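Local coordinates for protein aspartate-semialdehyde dehydrogenase (Candida albicans, PDB 3HSK) that catalyses the NADPH-dependent reductive dephosphorylation of 4-phospho-L-aspartate to aspartate semialdehyde, the second step in making the aspartate family of amino acids, at residues K125-R129 against D229-E234; L135-I139 against A367-I371; S334-V338 against N359-G363. One frame throughout, in Å; residues are numbered along the deposited sequence.

Contact 1: residues K125-R129 against D229-E234; sequences KNYRR and DKLEWE
Arg129 and Trp233 lie against each other like two plates: the guanidinium and the indole are only 5° from parallel, with their centres 3.9 Å apart. Along one face of the ring system, Arg129 CD sits over the six-membered ring of Trp233, 3.6 Å from the centroid in a CH-pi contact, while CZ rides above the five-membered ring as the cation of a cation-pi pair. The overlap follows from the side-chain shapes: CG of Trp233 lies opposite its main-chain N, which swings the indole out, and the arginine reaches across it as an extended chain.

Arg128 is turned quite differently. Its guanidinium stands almost perpendicular to the carboxylate of Glu234, the planes 82° apart, and Arg128 NH1 meets Glu234 OE2 in a salt bridge of 2.7 Å. The bond uses the syn lone pair of OE2 but is bent, with an N-H...O angle of 140° and the oxygen lifted out of the guanidinium plane. Glu234 OE2 also accepts from a water, 2.7 Å away, which makes a weak bond to Arg129 NE. Lys230 borders the Arg128 guanidinium, Lys230 CD lying 3.6 Å from Arg128 NH1 near the plane. Glu234 OE1 is held by Ser170 and Thr174, so the acid is gripped at both oxygens and its negative charge probably offsets the cluster of basic groups.

This is an interdomain contact, in which a type I beta turn of the NAD-binding domain, Lys125 to Arg128, and the arginine after it meet helix 227-238 of the dimerisation domain through an arginine-tryptophan stack and a salt bridge.

Contact 2: residues L135-I139 against A367-I371; sequences LVVPI and AGILI
Pro138 presses its ring against one turn of helix 364-376, and each carbon beyond its CA finds a different part of that turn. CB comes first, set between two side chains: Pro138 CB lies 3.8 Å from Leu370 CD2 and 4.0 Å from Ile371 CG1. Pro138 CG, the next atom round the ring, reaches the helix backbone itself and stops 3.4 Å from Ala367 O. That oxygen already accepts the hydrogen bond from Ile371 N that belongs to the helix, so the proline carbon rests on a carbonyl whose main partner is within its own turn. Pro138 CD closes the ring over the methyl of the same alanine, 3.7 Å from Ala367 CB.

Val136 and Ile139 extend the contact before and after the proline. Val136 offers CG1, trans to its own nitrogen (chi1 174°), to CG1 of Ile371 at 4.0 Å, the two side chains meeting at a slant. Farther along, Ile139 brings its CG2 branch to Leu370 CD2 at 3.8 Å, and these two side chains cross at about a right angle. Leu370 CD2 thereby serves both Pro138 and Ile139.

Strand 165-169 lies alongside: Val136 and Ile371 both touch Ile167, and Ala367 touches Ile169. Within this chain the short strand 135-136 is the last at one edge of the parallel sheet of the nucleotide-binding domain, so the contact seats the helix beside that edge.

No hydrogen bond or charge joins the two segments, and every touching residue is buried; cohesion probably rests on van der Waals fit, mostly between aliphatic groups, and on the exclusion of water.

Contact 3: residues S334-V338 against N359-G363; sequences SGYGV and NTIIG
Ile361 of the short helix 359-362 rests against Gly337 in the loop leading into strand 338-345, and the helix itself follows directly after the antiparallel neighbour of that strand, 351-357. The contact thus lies at one end of a beta hairpin in the mixed sheet of the dimerisation domain.

Its tight part is centred on Gly337, whose CA comes within 5.2 Å of Ile361 CA. The two isoleucines close on this glycine: Ile361 CG2 stands 3.7 Å from Gly337 CA, while Ile362 CD1 lies 3.5 Å from Gly337 O and continues to Val338 CG1. Because Ile361 CG1 points away from its own carbonyl carbon (chi1 -58°), it is brought against the loop backbone, where it lies 3.4 Å from Tyr336 O. Ile362 is buried and also packs on Ile139 and on Ala175 of helix 172-188; its side chain is about 4 Å from that of Cys172, the predicted acyl-thioester nucleophile. The contact therefore borders the probable active site, as does Asn359, which touches Cys172 and by similarity binds NADP.

Toward solvent the packing thins. Gly335 is exposed and meets Ile361 at its carbonyl group, and the ring of Tyr336 turns from the helix to stack on His316. Ser334 sits on this outer side too. Its hydroxyl is bonded to Asp331 O, and its carbonyl oxygen receives Thr360.

There a single hydrogen bond spans the two segments: Thr360 OG1 donates to Ser334 O at 2.6 Å, approaching in the carbonyl plane on a lone pair, with a C=O...OG1 angle of 135°.

From the N terminus, the chain first passes the turn at 125-129 and then 135-139, both in the NAD-binding domain. Helix 227-238 returns to the turn and closes contact 1. Contact 2 is still open at that point, so the two loops cross. Contact 3 opens and closes next, between 334-338 and 359-363, before helix 364-376 closes contact 2; it is thus enclosed by the longer loop. Leu135 packs on Arg128 and Glu234 of contact 1, and Ile139 CD1 lies 3.6 Å from Ile362 CG2 of contact 3. Segment 135-139 therefore bridges the set, joining the edge of the nucleotide-binding sheet to the dimerisation domain.

Contact 1: residues K125-R129 against D229-E234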
loop_
_atom_site.group_PDB
_atom_site.type_symbol
_atom_site.label_atom_id
_atom_site.label_comp_id
_atom_site.label_asym_id
_atom_site.label_seq_id
_atom_site.Cartn_x
_atom_site.Cartn_y
_atom_site.Cartn_z
ATOM N N LYS A 125 -3.200 -23.897 7.044
ATOM C CA LYS A 125 -3.034 -23.753 5.597
ATOM C C LYS A 125 -2.914 -25.088 4.858
ATOM O O LYS A 125 -3.084 -25.139 3.640
ATOM C CB LYS A 125 -1.804 -22.891 5.293
ATOM C CG LYS A 125 -0.472 -23.568 5.631
ATOM C CD LYS A 125 0.703 -22.639 5.395
ATOM C CE LYS A 125 2.018 -23.408 5.364
ATOM N NZ LYS A 125 3.112 -22.542 4.829
ATOM N N ASN A 126 -2.617 -26.149 5.610
ATOM C CA ASN A 126 -2.261 -27.466 5.069
ATOM C C ASN A 126 -3.153 -27.986 3.939
ATOM O O ASN A 126 -2.661 -28.351 2.869
ATOM C CB ASN A 126 -2.197 -28.511 6.196
ATOM C CG ASN A 126 -1.115 -28.204 7.228
ATOM O OD1 ASN A 126 -0.076 -28.873 7.276
ATOM N ND2 ASN A 126 -1.357 -27.196 8.060
ATOM N N TYR A 127 -4.459 -28.006 4.179
ATOM C CA TYR A 127 -5.387 -28.653 3.257
ATOM C C TYR A 127 -6.156 -27.670 2.391
ATOM O O TYR A 127 -7.060 -28.065 1.657
ATOM C CB TYR A 127 -6.315 -29.615 4.011
ATOM C CG TYR A 127 -5.557 -30.821 4.528
ATOM C CD1 TYR A 127 -5.000 -31.746 3.637
ATOM C CD2 TYR A 127 -5.370 -31.025 5.897
ATOM C CE1 TYR A 127 -4.284 -32.845 4.094
ATOM C CE2 TYR A 127 -4.656 -32.126 6.366
ATOM C CZ TYR A 127 -4.113 -33.030 5.455
ATOM O OH TYR A 127 -3.403 -34.123 5.893
ATOM N N ARG A 128 -5.768 -26.396 2.466
ATOM C CA ARG A 128 -6.408 -25.334 1.688
ATOM C C ARG A 128 -6.425 -25.618 0.188
ATOM O O ARG A 128 -7.447 -25.423 -0.470
ATOM C CB ARG A 128 -5.727 -23.990 1.950
ATOM C CG ARG A 128 -6.059 -23.394 3.294
ATOM C CD ARG A 128 -5.502 -21.997 3.407
ATOM N NE ARG A 128 -5.675 -21.447 4.748
ATOM C CZ ARG A 128 -5.166 -20.286 5.154
ATOM N NH1 ARG A 128 -4.449 -19.539 4.324
ATOM N NH2 ARG A 128 -5.374 -19.872 6.393
ATOM N N ARG A 129 -5.291 -26.085 -0.336
ATOM C CA ARG A 129 -5.132 -26.312 -1.774
ATOM C C ARG A 129 -5.504 -27.723 -2.224
ATOM O O ARG A 129 -5.331 -28.058 -3.394
ATOM C CB ARG A 129 -3.716 -25.949 -2.241
ATOM C CG ARG A 129 -3.315 -24.534 -1.878
ATOM C CD ARG A 129 -2.196 -23.974 -2.729
ATOM N NE ARG A 129 -1.906 -22.601 -2.305
ATOM C CZ ARG A 129 -0.998 -21.796 -2.850
ATOM N NH1 ARG A 129 -0.251 -22.195 -3.874
ATOM N NH2 ARG A 129 -0.840 -20.572 -2.359
ATOM N N ASP A 229 1.596 -15.155 -2.491
ATOM C CA ASP A 229 1.201 -16.398 -3.163
ATOM C C ASP A 229 -0.154 -16.897 -2.655
ATOM O O ASP A 229 -1.017 -17.279 -3.443
ATOM C CB ASP A 229 2.280 -17.470 -2.994
ATOM C CG ASP A 229 3.552 -17.143 -3.762
ATOM O OD1 ASP A 229 3.502 -16.332 -4.716
ATOM O OD2 ASP A 229 4.616 -17.697 -3.413
ATOM N N LYS A 230 -0.324 -16.869 -1.335
ATOM C CA LYS A 230 -1.592 -17.143 -0.665
ATOM C C LYS A 230 -2.708 -16.308 -1.285
ATOM O O LYS A 230 -3.688 -16.842 -1.803
ATOM C CB LYS A 230 -1.447 -16.782 0.812
ATOM C CG LYS A 230 -2.265 -17.593 1.786
ATOM C CD LYS A 230 -1.645 -17.570 3.190
ATOM C CE LYS A 230 -0.376 -18.449 3.272
ATOM N NZ LYS A 230 0.100 -18.696 4.669
ATOM N N LEU A 231 -2.526 -14.993 -1.254
ATOM C CA LEU A 231 -3.506 -14.035 -1.754
ATOM C C LEU A 231 -3.855 -14.271 -3.226
ATOM O O LEU A 231 -5.025 -14.282 -3.599
ATOM C CB LEU A 231 -2.969 -12.613 -1.551
ATOM C CG LEU A 231 -3.892 -11.503 -1.045
ATOM C CD1 LEU A 231 -4.729 -11.992 0.096
ATOM C CD2 LEU A 231 -3.069 -10.318 -0.594
ATOM N N GLU A 232 -2.833 -14.475 -4.050
ATOM C CA GLU A 232 -3.012 -14.676 -5.482
ATOM C C GLU A 232 -3.683 -16.008 -5.842
ATOM O O GLU A 232 -4.556 -16.049 -6.708
ATOM C CB GLU A 232 -1.675 -14.532 -6.209
ATOM C CG GLU A 232 -1.158 -13.101 -6.217
ATOM C CD GLU A 232 0.238 -12.975 -6.775
ATOM O OE1 GLU A 232 0.743 -13.947 -7.377
ATOM O OE2 GLU A 232 0.839 -11.896 -6.605
ATOM N N TRP A 233 -3.279 -17.082 -5.166
ATOM C CA TRP A 233 -3.802 -18.419 -5.442
ATOM C C TRP A 233 -5.181 -18.670 -4.833
ATOM O O TRP A 233 -6.064 -19.221 -5.494
ATOM C CB TRP A 233 -2.817 -19.498 -4.968
ATOM C CG TRP A 233 -3.154 -20.852 -5.494
ATOM C CD1 TRP A 233 -2.618 -21.460 -6.597
ATOM C CD2 TRP A 233 -4.115 -21.769 -4.955
ATOM N NE1 TRP A 233 -3.182 -22.705 -6.772
ATOM C CE2 TRP A 233 -4.105 -22.919 -5.780
ATOM C CE3 TRP A 233 -4.977 -21.738 -3.847
ATOM C CZ2 TRP A 233 -4.931 -24.026 -5.537
ATOM C CZ3 TRP A 233 -5.802 -22.840 -3.605
ATOM C CH2 TRP A 233 -5.772 -23.966 -4.452
ATOM N N GLU A 234 -5.356 -18.291 -3.571
ATOM C CA GLU A 234 -6.603 -18.562 -2.849
ATOM C C GLU A 234 -7.813 -17.853 -3.452
ATOM O O GLU A 234 -8.908 -18.414 -3.500
ATOM C CB GLU A 234 -6.471 -18.191 -1.373
ATOM C CG GLU A 234 -5.557 -19.116 -0.577
ATOM C CD GLU A 234 -5.630 -18.871 0.921
ATOM O OE1 GLU A 234 -6.503 -18.102 1.375
ATOM O OE2 GLU A 234 -4.813 -19.458 1.650
HETATM O O HOH W 1 -3.070 -21.147 0.540
#

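Contact 2: residues L135-I139 against A367-I371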
loop_
_atom_site.group_PDB
_atom_site.type_symbol
_atom_site.label_atom_id
_atom_site.label_comp_id
_atom_site.label_asym_id
_atom_site.label_seq_id
_atom_site.Cartn_x
_atom_site.Cartn_y
_atom_site.Cartn_z
ATOM N N LEU A 135 -12.447 -24.167 0.196
ATOM C CA LEU A 135 -11.727 -23.062 0.804
ATOM C C LEU A 135 -12.707 -21.911 0.873
ATOM O O LEU A 135 -13.020 -21.289 -0.140
ATOM C CB LEU A 135 -10.485 -22.706 -0.014
ATOM C CG LEU A 135 -9.645 -21.511 0.435
ATOM C CD1 LEU A 135 -9.079 -21.699 1.843
ATOM C CD2 LEU A 135 -8.539 -21.276 -0.578
ATOM N N VAL A 136 -13.192 -21.646 2.079
ATOM C CA VAL A 136 -14.399 -20.859 2.270
ATOM C C VAL A 136 -14.165 -19.566 3.050
ATOM O O VAL A 136 -13.675 -19.589 4.181
ATOM C CB VAL A 136 -15.518 -21.712 2.961
ATOM C CG1 VAL A 136 -16.739 -20.867 3.292
ATOM C CG2 VAL A 136 -15.922 -22.893 2.076
ATOM N N VAL A 137 -14.489 -18.448 2.409
ATOM C CA VAL A 137 -14.774 -17.195 3.090
ATOM C C VAL A 137 -16.299 -17.187 3.156
ATOM O O VAL A 137 -16.956 -16.952 2.135
ATOM C CB VAL A 137 -14.254 -15.982 2.284
ATOM C CG1 VAL A 137 -14.694 -14.657 2.914
ATOM C CG2 VAL A 137 -12.743 -16.037 2.138
ATOM N N PRO A 138 -16.872 -17.491 4.337
ATOM C CA PRO A 138 -18.311 -17.786 4.470
ATOM C C PRO A 138 -19.287 -16.688 4.042
ATOM O O PRO A 138 -20.458 -16.986 3.810
ATOM C CB PRO A 138 -18.475 -18.117 5.959
ATOM C CG PRO A 138 -17.287 -17.522 6.623
ATOM C CD PRO A 138 -16.173 -17.612 5.630
ATOM N N ILE A 139 -18.816 -15.446 3.935
ATOM C CA ILE A 139 -19.655 -14.342 3.465
ATOM C C ILE A 139 -19.535 -14.163 1.947
ATOM O O ILE A 139 -20.157 -13.271 1.362
ATOM C CB ILE A 139 -19.339 -12.994 4.203
ATOM C CG1 ILE A 139 -17.943 -12.466 3.843
ATOM C CG2 ILE A 139 -19.487 -13.155 5.714
ATOM C CD1 ILE A 139 -17.760 -10.966 4.076
ATOM N N ALA A 367 -15.031 -16.458 10.931
ATOM C CA ALA A 367 -15.318 -17.214 9.722
ATOM C C ALA A 367 -15.627 -18.659 10.067
ATOM O O ALA A 367 -16.551 -19.248 9.503
ATOM C CB ALA A 367 -14.162 -17.134 8.752
ATOM N N GLY A 368 -14.859 -19.211 11.008
ATOM C CA GLY A 368 -15.024 -20.596 11.460
ATOM C C GLY A 368 -16.398 -20.892 12.029
ATOM O O GLY A 368 -17.002 -21.905 11.693
ATOM N N ILE A 369 -16.888 -20.001 12.888
ATOM C CA ILE A 369 -18.198 -20.154 13.520
ATOM C C ILE A 369 -19.321 -20.104 12.477
ATOM O O ILE A 369 -20.254 -20.913 12.524
ATOM C CB ILE A 369 -18.413 -19.108 14.664
ATOM C CG1 ILE A 369 -17.946 -19.673 16.015
ATOM C CG2 ILE A 369 -19.873 -18.687 14.799
ATOM C CD1 ILE A 369 -16.451 -19.700 16.206
ATOM N N LEU A 370 -19.204 -19.165 11.537
ATOM C CA LEU A 370 -20.197 -18.991 10.486
ATOM C C LEU A 370 -20.283 -20.226 9.583
ATOM O O LEU A 370 -21.379 -20.659 9.240
ATOM C CB LEU A 370 -19.941 -17.699 9.683
ATOM C CG LEU A 370 -21.006 -17.220 8.679
ATOM C CD1 LEU A 370 -22.404 -17.212 9.291
ATOM C CD2 LEU A 370 -20.669 -15.849 8.111
ATOM N N ILE A 371 -19.134 -20.801 9.227
ATOM C CA ILE A 371 -19.095 -22.056 8.466
ATOM C C ILE A 371 -19.865 -23.159 9.191
ATOM O O ILE A 371 -20.636 -23.887 8.570
ATOM C CB ILE A 371 -17.649 -22.531 8.191
ATOM C CG1 ILE A 371 -16.954 -21.592 7.192
ATOM C CG2 ILE A 371 -17.632 -23.983 7.689
ATOM C CD1 ILE A 371 -15.446 -21.797 7.063
#

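Contact 3: residues S334-V338 against N359-G363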
loop_
_atom_site.group_PDB
_atom_site.type_symbol
_atom_site.label_atom_id
_atom_site.label_comp_id
_atom_site.label_asym_id
_atom_site.label_seq_id
_atom_site.Cartn_x
_atom_site.Cartn_y
_atom_site.Cartn_z
ATOM N N SER A 334 -17.523 -2.791 13.101
ATOM C CA SER A 334 -17.182 -4.159 13.518
ATOM C C SER A 334 -18.264 -5.188 13.163
ATOM O O SER A 334 -18.005 -6.393 13.171
ATOM C CB SER A 334 -16.859 -4.211 15.014
ATOM O OG SER A 334 -17.993 -3.868 15.793
ATOM N N GLY A 335 -19.467 -4.709 12.843
ATOM C CA GLY A 335 -20.561 -5.577 12.405
ATOM C C GLY A 335 -20.525 -5.941 10.929
ATOM O O GLY A 335 -21.268 -6.819 10.491
ATOM N N TYR A 336 -19.666 -5.270 10.160
ATOM C CA TYR A 336 -19.510 -5.550 8.736
ATOM C C TYR A 336 -18.299 -6.442 8.462
ATOM O O TYR A 336 -17.350 -6.467 9.241
ATOM C CB TYR A 336 -19.358 -4.250 7.943
ATOM C CG TYR A 336 -20.557 -3.327 7.979
ATOM C CD1 TYR A 336 -20.672 -2.346 8.956
ATOM C CD2 TYR A 336 -21.563 -3.417 7.017
ATOM C CE1 TYR A 336 -21.762 -1.484 8.988
ATOM C CE2 TYR A 336 -22.665 -2.555 7.040
ATOM C CZ TYR A 336 -22.753 -1.593 8.031
ATOM O OH TYR A 336 -23.831 -0.734 8.070
ATOM N N GLY A 337 -18.333 -7.159 7.342
ATOM C CA GLY A 337 -17.192 -7.948 6.897
ATOM C C GLY A 337 -16.034 -7.034 6.556
ATOM O O GLY A 337 -14.910 -7.230 7.021
ATOM N N VAL A 338 -16.332 -6.022 5.743
ATOM C CA VAL A 338 -15.361 -5.027 5.315
ATOM C C VAL A 338 -15.968 -3.619 5.303
ATOM O O VAL A 338 -17.189 -3.452 5.169
ATOM C CB VAL A 338 -14.787 -5.336 3.901
ATOM C CG1 VAL A 338 -13.925 -6.609 3.910
ATOM C CG2 VAL A 338 -15.903 -5.422 2.842
ATOM N N ASN A 359 -11.904 -8.127 11.699
ATOM C CA ASN A 359 -11.561 -9.434 12.247
ATOM C C ASN A 359 -12.742 -10.161 12.875
ATOM O O ASN A 359 -12.823 -11.387 12.826
ATOM C CB ASN A 359 -10.423 -9.300 13.268
ATOM C CG ASN A 359 -9.964 -10.640 13.793
ATOM O OD1 ASN A 359 -9.253 -11.377 13.106
ATOM N ND2 ASN A 359 -10.398 -10.979 15.008
ATOM N N THR A 360 -13.657 -9.392 13.458
ATOM C CA THR A 360 -14.831 -9.933 14.137
ATOM C C THR A 360 -15.665 -10.827 13.217
ATOM O O THR A 360 -16.198 -11.849 13.657
ATOM C CB THR A 360 -15.719 -8.802 14.713
ATOM O OG1 THR A 360 -15.935 -7.798 13.708
ATOM C CG2 THR A 360 -15.054 -8.156 15.931
ATOM N N ILE A 361 -15.748 -10.446 11.941
ATOM C CA ILE A 361 -16.590 -11.141 10.958
ATOM C C ILE A 361 -15.768 -12.076 10.059
ATOM O O ILE A 361 -16.083 -13.266 9.943
ATOM C CB ILE A 361 -17.429 -10.129 10.088
ATOM C CG1 ILE A 361 -18.325 -9.230 10.960
ATOM C CG2 ILE A 361 -18.239 -10.850 8.997
ATOM C CD1 ILE A 361 -19.214 -9.966 11.972
ATOM N N ILE A 362 -14.722 -11.540 9.433
ATOM C CA ILE A 362 -13.944 -12.302 8.450
ATOM C C ILE A 362 -12.627 -12.870 8.988
ATOM O O ILE A 362 -11.841 -13.449 8.232
ATOM C CB ILE A 362 -13.710 -11.499 7.128
ATOM C CG1 ILE A 362 -12.868 -10.241 7.383
ATOM C CG2 ILE A 362 -15.049 -11.156 6.463
ATOM C CD1 ILE A 362 -12.427 -9.522 6.125
ATOM N N GLY A 363 -12.393 -12.721 10.292
ATOM C CA GLY A 363 -11.234 -13.350 10.939
ATOM C C GLY A 363 -11.446 -14.848 11.057
ATOM O O GLY A 363 -12.585 -15.320 11.033
#